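Local coordinates for protein carboxylesterase (EST-2) (Archaeoglobus fulgidus, PDB 5FRD) that probably hydrolyses carboxylic esters as a thermophilic alpha/beta hydrolase, and binds coenzyme A in the vicinity of its active site, at residues 49-54 with 68-72; 11-15 with 56-60; 36-40 with 229-235; 136-140 with 154-159. All blocks are in the same frame, centred on the assembly; numbering follows the deposited sequence. Where two conformers were deposited one is given.

Contact 1: residues 49-54 with 68-72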
loop_
_atom_site.group_PDB
_atom_site.type_symbol
_atom_site.label_atom_id
_atom_site.label_comp_id
_atom_site.label_asym_id
_atom_site.label_seq_id
_atom_site.Cartn_x
_atom_site.Cartn_y
_atom_site.Cartn_z
ATOM N N ILE A 49 5.908 1.659 -7.198
ATOM C CA ILE A 49 7.272 1.730 -6.695
ATOM C C ILE A 49 7.748 0.428 -6.071
ATOM O O ILE A 49 6.975 -0.265 -5.414
ATOM C CB ILE A 49 7.386 2.891 -5.705
ATOM C CG1 ILE A 49 8.847 3.210 -5.373
ATOM C CG2 ILE A 49 6.581 2.645 -4.440
ATOM C CD1 ILE A 49 9.036 4.479 -4.533
ATOM N N ASP A 50 9.026 0.085 -6.232
ATOM C CA ASP A 50 9.706 -0.818 -5.291
ATOM C C ASP A 50 10.334 0.074 -4.220
ATOM O O ASP A 50 11.270 0.820 -4.537
ATOM C CB ASP A 50 10.853 -1.604 -5.966
ATOM C CG ASP A 50 10.423 -2.767 -6.816
ATOM O OD1 ASP A 50 9.373 -3.386 -6.559
ATOM O OD2 ASP A 50 11.256 -3.172 -7.698
ATOM N N LEU A 51 9.808 0.128 -3.008
ATOM C CA LEU A 51 10.470 0.938 -1.993
ATOM C C LEU A 51 11.904 0.471 -1.825
ATOM O O LEU A 51 12.204 -0.716 -1.994
ATOM C CB LEU A 51 9.731 0.852 -0.649
ATOM C CG LEU A 51 8.365 1.520 -0.563
ATOM C CD1 LEU A 51 7.663 1.140 0.722
ATOM C CD2 LEU A 51 8.436 3.027 -0.727
ATOM N N PRO A 52 12.814 1.399 -1.495
ATOM C CA PRO A 52 14.163 0.930 -1.155
ATOM C C PRO A 52 14.094 -0.223 -0.158
ATOM O O PRO A 52 13.158 -0.300 0.657
ATOM C CB PRO A 52 14.814 2.170 -0.550
ATOM C CG PRO A 52 14.121 3.301 -1.235
ATOM C CD PRO A 52 12.680 2.852 -1.369
ATOM N N ASN A 53 15.036 -1.145 -0.285
ATOM C CA ASN A 53 15.067 -2.414 0.458
ATOM C C ASN A 53 14.153 -3.503 -0.054
ATOM O O ASN A 53 14.108 -4.584 0.531
ATOM C CB ASN A 53 14.860 -2.221 1.965
ATOM C CG ASN A 53 15.801 -1.180 2.536
ATOM O OD1 ASN A 53 17.002 -1.290 2.346
ATOM N ND2 ASN A 53 15.270 -0.148 3.142
ATOM N N HIS A 54 13.437 -3.219 -1.147
ATOM C CA HIS A 54 12.462 -4.127 -1.729
ATOM C C HIS A 54 12.670 -4.221 -3.228
ATOM O O HIS A 54 13.136 -3.285 -3.883
ATOM C CB HIS A 54 11.042 -3.649 -1.439
ATOM C CG HIS A 54 10.756 -3.435 0.021
ATOM N ND1 HIS A 54 11.208 -2.341 0.717
ATOM C CD2 HIS A 54 10.060 -4.176 0.902
ATOM C CE1 HIS A 54 10.808 -2.427 1.974
ATOM N NE2 HIS A 54 10.093 -3.519 2.110
ATOM N N TYR A 68 10.333 6.555 4.088
ATOM C CA TYR A 68 9.788 5.930 2.891
ATOM C C TYR A 68 8.900 6.879 2.107
ATOM O O TYR A 68 8.870 6.847 0.876
ATOM C CB TYR A 68 9.009 4.643 3.225
ATOM C CG TYR A 68 9.865 3.420 3.393
ATOM C CD1 TYR A 68 10.856 3.107 2.479
ATOM C CD2 TYR A 68 9.642 2.509 4.423
ATOM C CE1 TYR A 68 11.645 1.987 2.598
ATOM C CE2 TYR A 68 10.450 1.375 4.563
ATOM C CZ TYR A 68 11.453 1.119 3.630
ATOM O OH TYR A 68 12.297 0.020 3.746
ATOM N N ALA A 69 8.156 7.744 2.790
ATOM C CA ALA A 69 7.340 8.737 2.103
ATOM C C ALA A 69 8.155 9.744 1.292
ATOM O O ALA A 69 7.697 10.214 0.253
ATOM C CB ALA A 69 6.425 9.446 3.095
ATOM N N TYR A 70 9.357 10.057 1.771
ATOM C CA TYR A 70 10.266 10.872 0.990
ATOM C C TYR A 70 10.638 10.177 -0.315
ATOM O O TYR A 70 10.526 10.769 -1.390
ATOM C CB TYR A 70 11.530 11.211 1.790
ATOM C CG TYR A 70 12.556 11.911 0.955
ATOM C CD1 TYR A 70 12.385 13.256 0.647
ATOM C CD2 TYR A 70 13.637 11.228 0.431
ATOM C CE1 TYR A 70 13.301 13.926 -0.151
ATOM C CE2 TYR A 70 14.557 11.896 -0.379
ATOM C CZ TYR A 70 14.367 13.237 -0.661
ATOM O OH TYR A 70 15.256 13.939 -1.446
ATOM N N TYR A 71 11.076 8.920 -0.250
ATOM C CA TYR A 71 11.377 8.189 -1.484
ATOM C C TYR A 71 10.165 8.061 -2.407
ATOM O O TYR A 71 10.286 8.224 -3.620
ATOM C CB TYR A 71 11.968 6.804 -1.223
ATOM C CG TYR A 71 13.349 6.868 -0.650
ATOM C CD1 TYR A 71 14.436 7.231 -1.450
ATOM C CD2 TYR A 71 13.576 6.602 0.695
ATOM C CE1 TYR A 71 15.709 7.340 -0.909
ATOM C CE2 TYR A 71 14.849 6.694 1.241
ATOM C CZ TYR A 71 15.898 7.072 0.435
ATOM O OH TYR A 71 17.158 7.162 0.985
ATOM N N ALA A 72 8.992 7.824 -1.833
ATOM C CA ALA A 72 7.801 7.717 -2.637
ATOM C C ALA A 72 7.441 9.024 -3.304
ATOM O O ALA A 72 7.095 9.051 -4.465
ATOM C CB ALA A 72 6.653 7.181 -1.810
#
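With CG of Y68 anti to its own carbonyl carbon (chi1 -83°), the tyrosine ring leaves its helix to lie across residues 51-54, and L51, turned alike about its first bond (chi1 -70°), lays CD1 on one face of that ring. L51 CD1 stands 4.2 Å from the Y68 ring centroid and 16° off the ring normal, a CH-pi contact displaced toward the rim; L51 CB adds an apolar touch to Y68 CE1 at 3.9 Å. About one helical turn later a second CH-pi contact follows, P52 CG lying 3.9 Å from the centroid of the Y71 ring, over its face. L51 to H54 form a type II beta turn, closed by H54 N to L51 O at 2.9 Å, in the loop that carries the chain from strand 47-49 to helix 65-79 of the alpha/beta hydrolase fold; N53 takes the positive phi of the third turn position. At the phenol end N53 ND2 donates to Y68 OH over 3.0 Å, nearly straight and within the amide plane, and the same nitrogen also bonds V60 O. The H54 ring presents its edge, CE1 being 3.4 Å from Y68 OH. The rotation of the H54 ring is fixed by ND1 donating to P52 O at 2.8 Å, from above that carbonyl's plane, and by NE2 bonding D168 of helix 162-173. Nearer the strand, I49 CD1 rests 4.0 Å from A72 CA.

Contact 2: residues 11-15 with 56-60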
loop_
_atom_site.group_PDB
_atom_site.type_symbol
_atom_site.label_atom_id
_atom_site.label_comp_id
_atom_site.label_asym_id
_atom_site.label_seq_id
_atom_site.Cartn_x
_atom_site.Cartn_y
_atom_site.Cartn_z
ATOM N N GLY A 11 20.884 9.545 -5.143
ATOM C CA GLY A 11 21.860 8.483 -5.236
ATOM C C GLY A 11 21.376 7.076 -4.919
ATOM O O GLY A 11 22.154 6.134 -4.999
ATOM N N VAL A 12 20.101 6.927 -4.550
ATOM C CA VAL A 12 19.494 5.622 -4.296
ATOM C C VAL A 12 18.735 5.248 -5.580
ATOM O O VAL A 12 17.859 5.997 -6.033
ATOM C CB VAL A 12 18.528 5.680 -3.099
ATOM C CG1 VAL A 12 17.858 4.323 -2.843
ATOM C CG2 VAL A 12 19.270 6.129 -1.842
ATOM N N LYS A 13 19.114 4.123 -6.166
ATOM C CA LYS A 13 18.416 3.580 -7.334
ATOM C C LYS A 13 17.052 3.064 -6.873
ATOM O O LYS A 13 16.985 2.223 -5.967
ATOM C CB LYS A 13 19.213 2.473 -8.008
ATOM C CG LYS A 13 18.484 1.798 -9.176
ATOM C CD LYS A 13 19.372 0.841 -9.980
ATOM C CE LYS A 13 19.817 -0.432 -9.289
ATOM N NZ LYS A 13 18.835 -0.982 -8.315
ATOM N N VAL A 14 16.016 3.574 -7.526
ATOM C CA VAL A 14 14.630 3.153 -7.262
ATOM C C VAL A 14 14.083 2.551 -8.544
ATOM O O VAL A 14 14.070 3.186 -9.586
ATOM C CB VAL A 14 13.760 4.315 -6.780
ATOM C CG1 VAL A 14 12.297 3.888 -6.625
ATOM C CG2 VAL A 14 14.276 4.850 -5.436
ATOM N N SER A 15 13.574 1.313 -8.443
ATOM C CA SER A 15 12.889 0.667 -9.547
ATOM C C SER A 15 11.386 0.829 -9.406
ATOM O O SER A 15 10.877 0.888 -8.281
ATOM C CB SER A 15 13.239 -0.801 -9.588
ATOM O OG SER A 15 12.808 -1.373 -10.829
ATOM N N GLN A 56 13.709 -4.477 -6.904
ATOM C CA GLN A 56 14.960 -4.161 -7.583
ATOM C C GLN A 56 15.543 -2.805 -7.194
ATOM O O GLN A 56 16.458 -2.295 -7.855
ATOM C CB GLN A 56 14.781 -4.264 -9.086
ATOM C CG GLN A 56 14.289 -5.624 -9.501
ATOM C CD GLN A 56 15.357 -6.682 -9.374
ATOM O OE1 GLN A 56 16.530 -6.429 -9.618
ATOM N NE2 GLN A 56 14.961 -7.851 -8.903
ATOM N N SER A 57 15.017 -2.189 -6.143
ATOM C CA SER A 57 15.568 -0.964 -5.621
ATOM C C SER A 57 16.809 -1.230 -4.757
ATOM O O SER A 57 16.987 -2.313 -4.220
ATOM C CB SER A 57 14.499 -0.189 -4.863
ATOM O OG SER A 57 13.528 0.271 -5.776
ATOM N N ASP A 58 17.625 -0.210 -4.615
ATOM C CA ASP A 58 18.778 -0.285 -3.732
ATOM C C ASP A 58 18.363 -0.469 -2.274
ATOM O O ASP A 58 17.252 -0.127 -1.834
ATOM C CB ASP A 58 19.635 0.989 -3.814
ATOM C CG ASP A 58 20.551 1.047 -5.011
ATOM O OD1 ASP A 58 20.707 0.048 -5.750
ATOM O OD2 ASP A 58 21.112 2.162 -5.214
ATOM N N THR A 59 19.300 -1.011 -1.506
ATOM C CA THR A 59 19.202 -1.098 -0.055
ATOM C C THR A 59 19.729 0.206 0.553
ATOM O O THR A 59 20.750 0.742 0.112
ATOM C CB THR A 59 20.013 -2.315 0.423
ATOM O OG1 THR A 59 19.385 -3.515 -0.048
ATOM C CG2 THR A 59 20.133 -2.379 1.946
ATOM N N VAL A 60 19.025 0.708 1.547
ATOM C CA VAL A 60 19.421 1.915 2.271
ATOM C C VAL A 60 18.744 1.885 3.639
ATOM O O VAL A 60 17.633 1.361 3.817
ATOM C CB VAL A 60 19.085 3.198 1.470
ATOM C CG1 VAL A 60 17.578 3.439 1.396
ATOM C CG2 VAL A 60 19.772 4.422 2.073
HETATM O O HOH W 1 22.467 3.525 -3.151
#
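Q56 meets the strand with its CB 3.8 Å from S15 CB, and its carbonyl O receives K13 NZ at 2.8 Å. In the lysine conformer given, the chain bends at its third torsion (chi3 69°), bringing NZ back over the loop; a second conformer was deposited, so this grip need not be constant. S57 follows, with OG accepting S15 N at 2.9 Å while also bonding D50 O, so that one hydroxyl links the strand N-H to the carbonyl of D50. D58 is held at three points. Its N donates to K13 O over 2.9 Å in an almost linear bond (175°). Its OD2 takes K13 N at 3.0 Å, met from well above the carboxylate plane, and also water 1, which bridges to G11 O. Its OD1 forms a weak salt bridge with K13 NZ at 3.3 Å. An asparagine in its place would be likely to leave the K13 ammonium without its opposite charge. Past it, V60 CG2 comes within 4.3 Å of V12 CG2. The loop thus runs roughly antiparallel to the strand (146° end to end) without being a strand: the S57 hydroxyl and D58 carboxylate accept the backbone N-H groups of S15 and K13. Strand 12-18 lies in the sheet between strands 3-9 and 47-49, where S15 OG bonds R4; V12 and V60 both pack on Y71 of helix 65-79.

Contact 3: residues 36-40 with 229-235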
loop_
_atom_site.group_PDB
_atom_site.type_symbol
_atom_site.label_atom_id
_atom_site.label_comp_id
_atom_site.label_asym_id
_atom_site.label_seq_id
_atom_site.Cartn_x
_atom_site.Cartn_y
_atom_site.Cartn_z
ATOM N N GLN A 36 3.193 -6.685 -6.322
ATOM C CA GLN A 36 1.902 -6.767 -5.660
ATOM C C GLN A 36 0.767 -6.203 -6.480
ATOM O O GLN A 36 -0.399 -6.587 -6.321
ATOM C CB GLN A 36 1.993 -5.921 -4.389
ATOM C CG GLN A 36 0.856 -6.135 -3.445
ATOM C CD GLN A 36 1.015 -5.255 -2.300
ATOM O OE1 GLN A 36 2.033 -5.253 -1.602
ATOM N NE2 GLN A 36 0.010 -4.479 -2.107
ATOM N N TRP A 37 1.108 -5.229 -7.339
ATOM C CA TRP A 37 0.139 -4.479 -8.079
ATOM C C TRP A 37 0.009 -4.875 -9.540
ATOM O O TRP A 37 -0.664 -4.164 -10.309
ATOM C CB TRP A 37 0.485 -2.996 -8.021
ATOM C CG TRP A 37 0.537 -2.464 -6.612
ATOM C CD1 TRP A 37 1.651 -2.131 -5.906
ATOM C CD2 TRP A 37 -0.565 -2.201 -5.754
ATOM N NE1 TRP A 37 1.317 -1.650 -4.693
ATOM C CE2 TRP A 37 -0.047 -1.669 -4.560
ATOM C CE3 TRP A 37 -1.964 -2.331 -5.890
ATOM C CZ2 TRP A 37 -0.855 -1.288 -3.510
ATOM C CZ3 TRP A 37 -2.766 -1.912 -4.869
ATOM C CH2 TRP A 37 -2.213 -1.404 -3.690
ATOM N N VAL A 38 0.589 -6.009 -9.946
ATOM C CA VAL A 38 0.532 -6.392 -11.370
ATOM C C VAL A 38 -0.875 -6.390 -11.972
ATOM O O VAL A 38 -1.054 -5.965 -13.095
ATOM C CB VAL A 38 1.209 -7.740 -11.709
ATOM C CG1 VAL A 38 2.718 -7.608 -11.579
ATOM C CG2 VAL A 38 0.645 -8.898 -10.906
ATOM N N ASN A 39 -1.865 -6.856 -11.215
ATOM C CA ASN A 39 -3.228 -6.907 -11.765
ATOM C C ASN A 39 -3.851 -5.543 -11.987
ATOM O O ASN A 39 -4.703 -5.362 -12.864
ATOM C CB ASN A 39 -4.155 -7.731 -10.866
ATOM C CG ASN A 39 -3.684 -9.144 -10.689
ATOM O OD1 ASN A 39 -3.694 -9.932 -11.640
ATOM N ND2 ASN A 39 -3.238 -9.481 -9.492
ATOM N N GLN A 40 -3.387 -4.533 -11.238
ATOM C CA GLN A 40 -3.819 -3.166 -11.420
ATOM C C GLN A 40 -3.016 -2.463 -12.520
ATOM O O GLN A 40 -3.565 -1.735 -13.346
ATOM C CB GLN A 40 -3.692 -2.370 -10.111
ATOM C CG GLN A 40 -4.701 -2.771 -9.044
ATOM C CD GLN A 40 -4.506 -4.182 -8.522
ATOM O OE1 GLN A 40 -3.430 -4.542 -8.072
ATOM N NE2 GLN A 40 -5.604 -5.029 -8.558
ATOM N N MET A 229 -5.205 -9.172 1.369
ATOM C CA MET A 229 -4.581 -9.130 0.028
ATOM C C MET A 229 -5.598 -8.960 -1.113
ATOM O O MET A 229 -5.503 -9.578 -2.177
ATOM C CB MET A 229 -3.719 -10.384 -0.191
ATOM C CG MET A 229 -2.670 -10.619 0.860
ATOM S SD MET A 229 -1.638 -9.186 1.198
ATOM C CE MET A 229 -0.886 -8.922 -0.385
ATOM N N VAL A 230 -6.536 -8.044 -0.898
ATOM C CA VAL A 230 -7.686 -7.845 -1.762
ATOM C C VAL A 230 -7.341 -7.567 -3.230
ATOM O O VAL A 230 -8.025 -8.008 -4.137
ATOM C CB VAL A 230 -8.605 -6.779 -1.153
ATOM C CG1 VAL A 230 -7.905 -5.423 -1.008
ATOM C CG2 VAL A 230 -9.871 -6.623 -1.958
ATOM N N MET A 231 -6.246 -6.843 -3.489
ATOM C CA MET A 231 -5.876 -6.504 -4.870
ATOM C C MET A 231 -5.387 -7.708 -5.662
ATOM O O MET A 231 -5.405 -7.665 -6.877
ATOM C CB MET A 231 -4.822 -5.382 -4.891
ATOM C CG MET A 231 -3.413 -5.782 -4.469
ATOM S SD MET A 231 -3.182 -6.360 -2.787
ATOM C CE MET A 231 -3.679 -4.872 -1.984
ATOM N N LEU A 232 -4.928 -8.746 -4.951
ATOM C CA LEU A 232 -4.514 -10.020 -5.546
ATOM C C LEU A 232 -5.626 -11.043 -5.519
ATOM O O LEU A 232 -5.709 -11.875 -6.416
ATOM C CB LEU A 232 -3.319 -10.597 -4.770
ATOM C CG LEU A 232 -2.030 -9.795 -4.837
ATOM C CD1 LEU A 232 -1.021 -10.311 -3.822
ATOM C CD2 LEU A 232 -1.458 -9.848 -6.239
ATOM N N GLU A 233 -6.440 -11.038 -4.473
ATOM C CA GLU A 233 -7.456 -12.102 -4.300
ATOM C C GLU A 233 -8.711 -11.859 -5.113
ATOM O O GLU A 233 -9.379 -12.826 -5.541
ATOM C CB GLU A 233 -7.868 -12.202 -2.830
ATOM C CG GLU A 233 -6.820 -12.631 -1.817
ATOM C CD GLU A 233 -7.375 -12.565 -0.393
ATOM O OE1 GLU A 233 -7.370 -11.467 0.186
ATOM O OE2 GLU A 233 -7.829 -13.625 0.131
ATOM N N LYS A 234 -9.085 -10.601 -5.264
ATOM C CA LYS A 234 -10.286 -10.194 -5.972
ATOM C C LYS A 234 -9.931 -9.021 -6.877
ATOM O O LYS A 234 -10.506 -7.949 -6.769
ATOM C CB LYS A 234 -11.414 -9.817 -5.014
ATOM C CG LYS A 234 -11.949 -10.986 -4.201
ATOM C CD LYS A 234 -12.714 -11.963 -5.048
ATOM C CE LYS A 234 -13.310 -13.049 -4.159
ATOM N NZ LYS A 234 -14.104 -14.003 -4.961
ATOM N N HIS A 235 -8.983 -9.275 -7.772
ATOM C CA HIS A 235 -8.483 -8.163 -8.586
ATOM C C HIS A 235 -9.478 -7.529 -9.514
ATOM O O HIS A 235 -9.445 -6.333 -9.729
ATOM C CB HIS A 235 -7.200 -8.527 -9.334
ATOM C CG HIS A 235 -7.406 -9.341 -10.576
ATOM N ND1 HIS A 235 -7.298 -10.703 -10.571
ATOM C CD2 HIS A 235 -7.690 -8.984 -11.851
ATOM C CE1 HIS A 235 -7.458 -11.154 -11.805
ATOM N NE2 HIS A 235 -7.717 -10.135 -12.593
HETATM O O HOH W 2 -3.649 -12.199 -8.366
#
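W37 and M231, their CA atoms 7.1 Å apart, join the starts of helices 38-43 and 230-233, where W37 and M229 hold the N-cap positions, and N39 and H235, at 6.3 Å between CA atoms, bring helix 38-43 to the start of helix 235-249. M231 reaches across to segment 36-40: CG takes the crowded position between the backbone N and the carbonyl carbon (chi1 73°), and the bent chain then crosses the indole of W37. M231 CG touches W37 CZ3 at 3.9 Å, while M231 SD lies 5.3 Å from the centroid of the six-membered ring and 22° off its normal, a distant Met-aromatic contact above the face. Segment 229-235 continues directly from the loop bearing the histidine of a probable Ser-His-Asp triad of this alpha/beta hydrolase; the side chain of M229 touches the triad residues, and W37 and M231 also pack on H88 at the end of strand 83-88. Q40 bonds the backbone of helix 230-233, its NE2 donating to M231 O at 3.1 Å in the carbonyl plane, on a lone pair; N239 OD1 is the other partner of that nitrogen. The amide of N39 lies flat on the H235 ring, their planes 12° apart, with N39 OD1 over the ring's centre and N39 CB 3.5 Å from H235 CB. N39 ND2 gives a bond to water 2 over 3.0 Å, and this water donates in turn to L232 O.

Contact 4: residues 136-140 with 154-159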
loop_
_atom_site.group_PDB
_atom_site.type_symbol
_atom_site.label_atom_id
_atom_site.label_comp_id
_atom_site.label_asym_id
_atom_site.label_seq_id
_atom_site.Cartn_x
_atom_site.Cartn_y
_atom_site.Cartn_z
ATOM N N VAL A 136 5.030 -16.164 10.212
ATOM C CA VAL A 136 4.580 -15.935 8.850
ATOM C C VAL A 136 3.240 -16.615 8.640
ATOM O O VAL A 136 2.318 -16.007 8.086
ATOM C CB VAL A 136 5.627 -16.395 7.833
ATOM C CG1 VAL A 136 5.036 -16.464 6.441
ATOM C CG2 VAL A 136 6.837 -15.475 7.858
ATOM N N ASP A 137 3.081 -17.873 9.064
ATOM C CA ASP A 137 1.820 -18.546 8.926
ATOM C C ASP A 137 0.674 -17.844 9.673
ATOM O O ASP A 137 -0.428 -17.755 9.161
ATOM C CB ASP A 137 1.884 -19.992 9.400
ATOM C CG ASP A 137 2.720 -20.874 8.488
ATOM O OD1 ASP A 137 2.959 -20.531 7.306
ATOM O OD2 ASP A 137 3.095 -21.958 8.984
ATOM N N LEU A 138 0.964 -17.311 10.849
ATOM C CA LEU A 138 -0.052 -16.562 11.610
ATOM C C LEU A 138 -0.476 -15.282 10.873
ATOM O O LEU A 138 -1.662 -15.042 10.641
ATOM C CB LEU A 138 0.494 -16.219 12.991
ATOM C CG LEU A 138 -0.415 -15.341 13.861
ATOM C CD1 LEU A 138 -1.778 -15.974 14.068
ATOM C CD2 LEU A 138 0.296 -15.059 15.165
ATOM N N MET A 139 0.523 -14.517 10.437
ATOM C CA MET A 139 0.231 -13.301 9.668
ATOM C C MET A 139 -0.577 -13.620 8.415
ATOM O O MET A 139 -1.571 -12.967 8.086
ATOM C CB MET A 139 1.511 -12.589 9.312
ATOM C CG MET A 139 1.264 -11.272 8.603
ATOM S SD MET A 139 2.810 -10.421 8.366
ATOM C CE MET A 139 2.228 -9.051 7.339
ATOM N N LEU A 140 -0.184 -14.643 7.667
ATOM C CA LEU A 140 -0.878 -14.942 6.422
ATOM C C LEU A 140 -2.261 -15.551 6.602
ATOM O O LEU A 140 -3.153 -15.342 5.758
ATOM C CB LEU A 140 0.001 -15.793 5.510
ATOM C CG LEU A 140 1.223 -14.995 5.007
ATOM C CD1 LEU A 140 1.962 -15.816 3.968
ATOM C CD2 LEU A 140 0.905 -13.642 4.394
ATOM N N LYS A 154 3.139 -16.048 -1.511
ATOM C CA LYS A 154 3.457 -14.990 -0.556
ATOM C C LYS A 154 4.164 -15.552 0.663
ATOM O O LYS A 154 5.063 -14.932 1.198
ATOM C CB LYS A 154 2.211 -14.224 -0.133
ATOM C CG LYS A 154 2.567 -13.031 0.779
ATOM C CD LYS A 154 1.474 -11.976 0.794
ATOM C CE LYS A 154 1.825 -10.700 1.536
ATOM N NZ LYS A 154 2.810 -9.827 0.851
ATOM N N ARG A 155 3.754 -16.767 1.076
ATOM C CA ARG A 155 4.432 -17.433 2.167
ATOM C C ARG A 155 5.917 -17.666 1.883
ATOM O O ARG A 155 6.775 -17.400 2.708
ATOM C CB ARG A 155 3.711 -18.741 2.498
ATOM C CG ARG A 155 4.245 -19.482 3.696
ATOM C CD ARG A 155 3.399 -20.710 4.019
ATOM N NE ARG A 155 4.102 -21.552 4.989
ATOM C CZ ARG A 155 5.106 -22.377 4.652
ATOM N NH1 ARG A 155 5.558 -22.431 3.400
ATOM N NH2 ARG A 155 5.704 -23.114 5.578
ATOM N N ARG A 156 6.228 -18.132 0.672
ATOM C CA ARG A 156 7.621 -18.320 0.316
ATOM C C ARG A 156 8.399 -17.005 0.241
ATOM O O ARG A 156 9.540 -16.903 0.650
ATOM C CB ARG A 156 7.757 -19.075 -1.004
ATOM C CG ARG A 156 7.247 -20.505 -0.914
ATOM C CD ARG A 156 7.727 -21.363 -2.079
ATOM N NE ARG A 156 7.337 -20.754 -3.335
ATOM C CZ ARG A 156 6.148 -20.888 -3.901
ATOM N NH1 ARG A 156 5.194 -21.675 -3.405
ATOM N NH2 ARG A 156 5.919 -20.251 -5.055
ATOM N N GLU A 157 7.740 -15.990 -0.318
ATOM C CA GLU A 157 8.351 -14.650 -0.335
ATOM C C GLU A 157 8.692 -14.167 1.065
ATOM O O GLU A 157 9.780 -13.677 1.323
ATOM C CB GLU A 157 7.421 -13.650 -1.034
ATOM C CG GLU A 157 7.289 -13.861 -2.535
ATOM C CD GLU A 157 6.275 -12.979 -3.189
ATOM O OE1 GLU A 157 5.471 -12.336 -2.488
ATOM O OE2 GLU A 157 6.309 -12.904 -4.444
ATOM N N PHE A 158 7.738 -14.299 1.985
ATOM C CA PHE A 158 7.986 -13.863 3.360
ATOM C C PHE A 158 9.123 -14.655 4.019
ATOM O O PHE A 158 9.967 -14.067 4.697
ATOM C CB PHE A 158 6.689 -13.963 4.162
ATOM C CG PHE A 158 5.781 -12.743 4.091
ATOM C CD1 PHE A 158 5.966 -11.699 3.182
ATOM C CD2 PHE A 158 4.725 -12.652 4.989
ATOM C CE1 PHE A 158 5.110 -10.606 3.182
ATOM C CE2 PHE A 158 3.846 -11.585 4.982
ATOM C CZ PHE A 158 4.062 -10.555 4.088
ATOM N N LEU A 159 9.151 -15.973 3.773
ATOM C CA LEU A 159 10.249 -16.783 4.330
ATOM C C LEU A 159 11.607 -16.382 3.774
ATOM O O LEU A 159 12.613 -16.490 4.443
ATOM C CB LEU A 159 9.978 -18.265 4.107
ATOM C CG LEU A 159 8.814 -18.829 4.905
ATOM C CD1 LEU A 159 8.498 -20.256 4.465
ATOM C CD2 LEU A 159 9.072 -18.784 6.410
#
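D137 and R155 carry the charged part of the contact, in a salt bridge that is also a hydrogen bond: R155 NE donates to D137 OD1 at 2.8 Å with an N-H...O angle of 147°. The oxygen uses its syn lone pair and lies in the guanidinium plane, and the carboxylate and guanidinium planes are nearly coplanar (21°). R155 reaches it with CG anti to the backbone N and the chain extended as far as NE. Its NH2 makes a second salt bridge, to E133, whose carboxylate lies close to that of D137. With a leucine in place of R155, these two acids would probably face each other without the positive charge between them. The apolar contacts centre on F158. V136 CG1 meets F158 CB at 3.8 Å near the ring edge, and L140 CD2 approaches F158 CE2 obliquely at 3.6 Å. L140 CD1 presses on the R155 backbone, 3.5 Å from CA, and V136 CG2 reaches L159 CD2 at 4.2 Å. A Met-aromatic contact completes the set: M139 SD is 3.7 Å from F158 CE2, again oblique to the ring. These side chains join helices 132-141 and 149-160, whose segment axes approach to 10.3 Å at 137° between directions, within the helical cap inserted between strands 106-112 and 192-197. M139 also touches L202, a coenzyme A-binding residue. The chemistry implies a pairing made chiefly by undirected apolar packing, with one directional ion pair between partly exposed side chains, which together with E133 holds the R155 guanidinium in place.

In the fold
Contacts 1 and 2 share the long loop after strand 47-49 and meet directly, D50 N bonding S15 O. Contact 1 turns that loop's buried side to helix 65-79 with aromatic and apolar faces, whereas contact 2, farther from the chain's centre, ties its outer part to an antiparallel strand with one backbone bond, side-chain acceptors for strand N-H groups, charge and a water. Contact 3 is buried like contact 1, but joins two loop-helix junctions 189 residues apart by amides, methionine and tryptophan. Contact 4, nested within contact 3 along the chain, pairs helices alone; it is buried within the cap yet farther from the centre than contacts 1 and 3, and meets contact 3 where M229 CE packs on K154 CE.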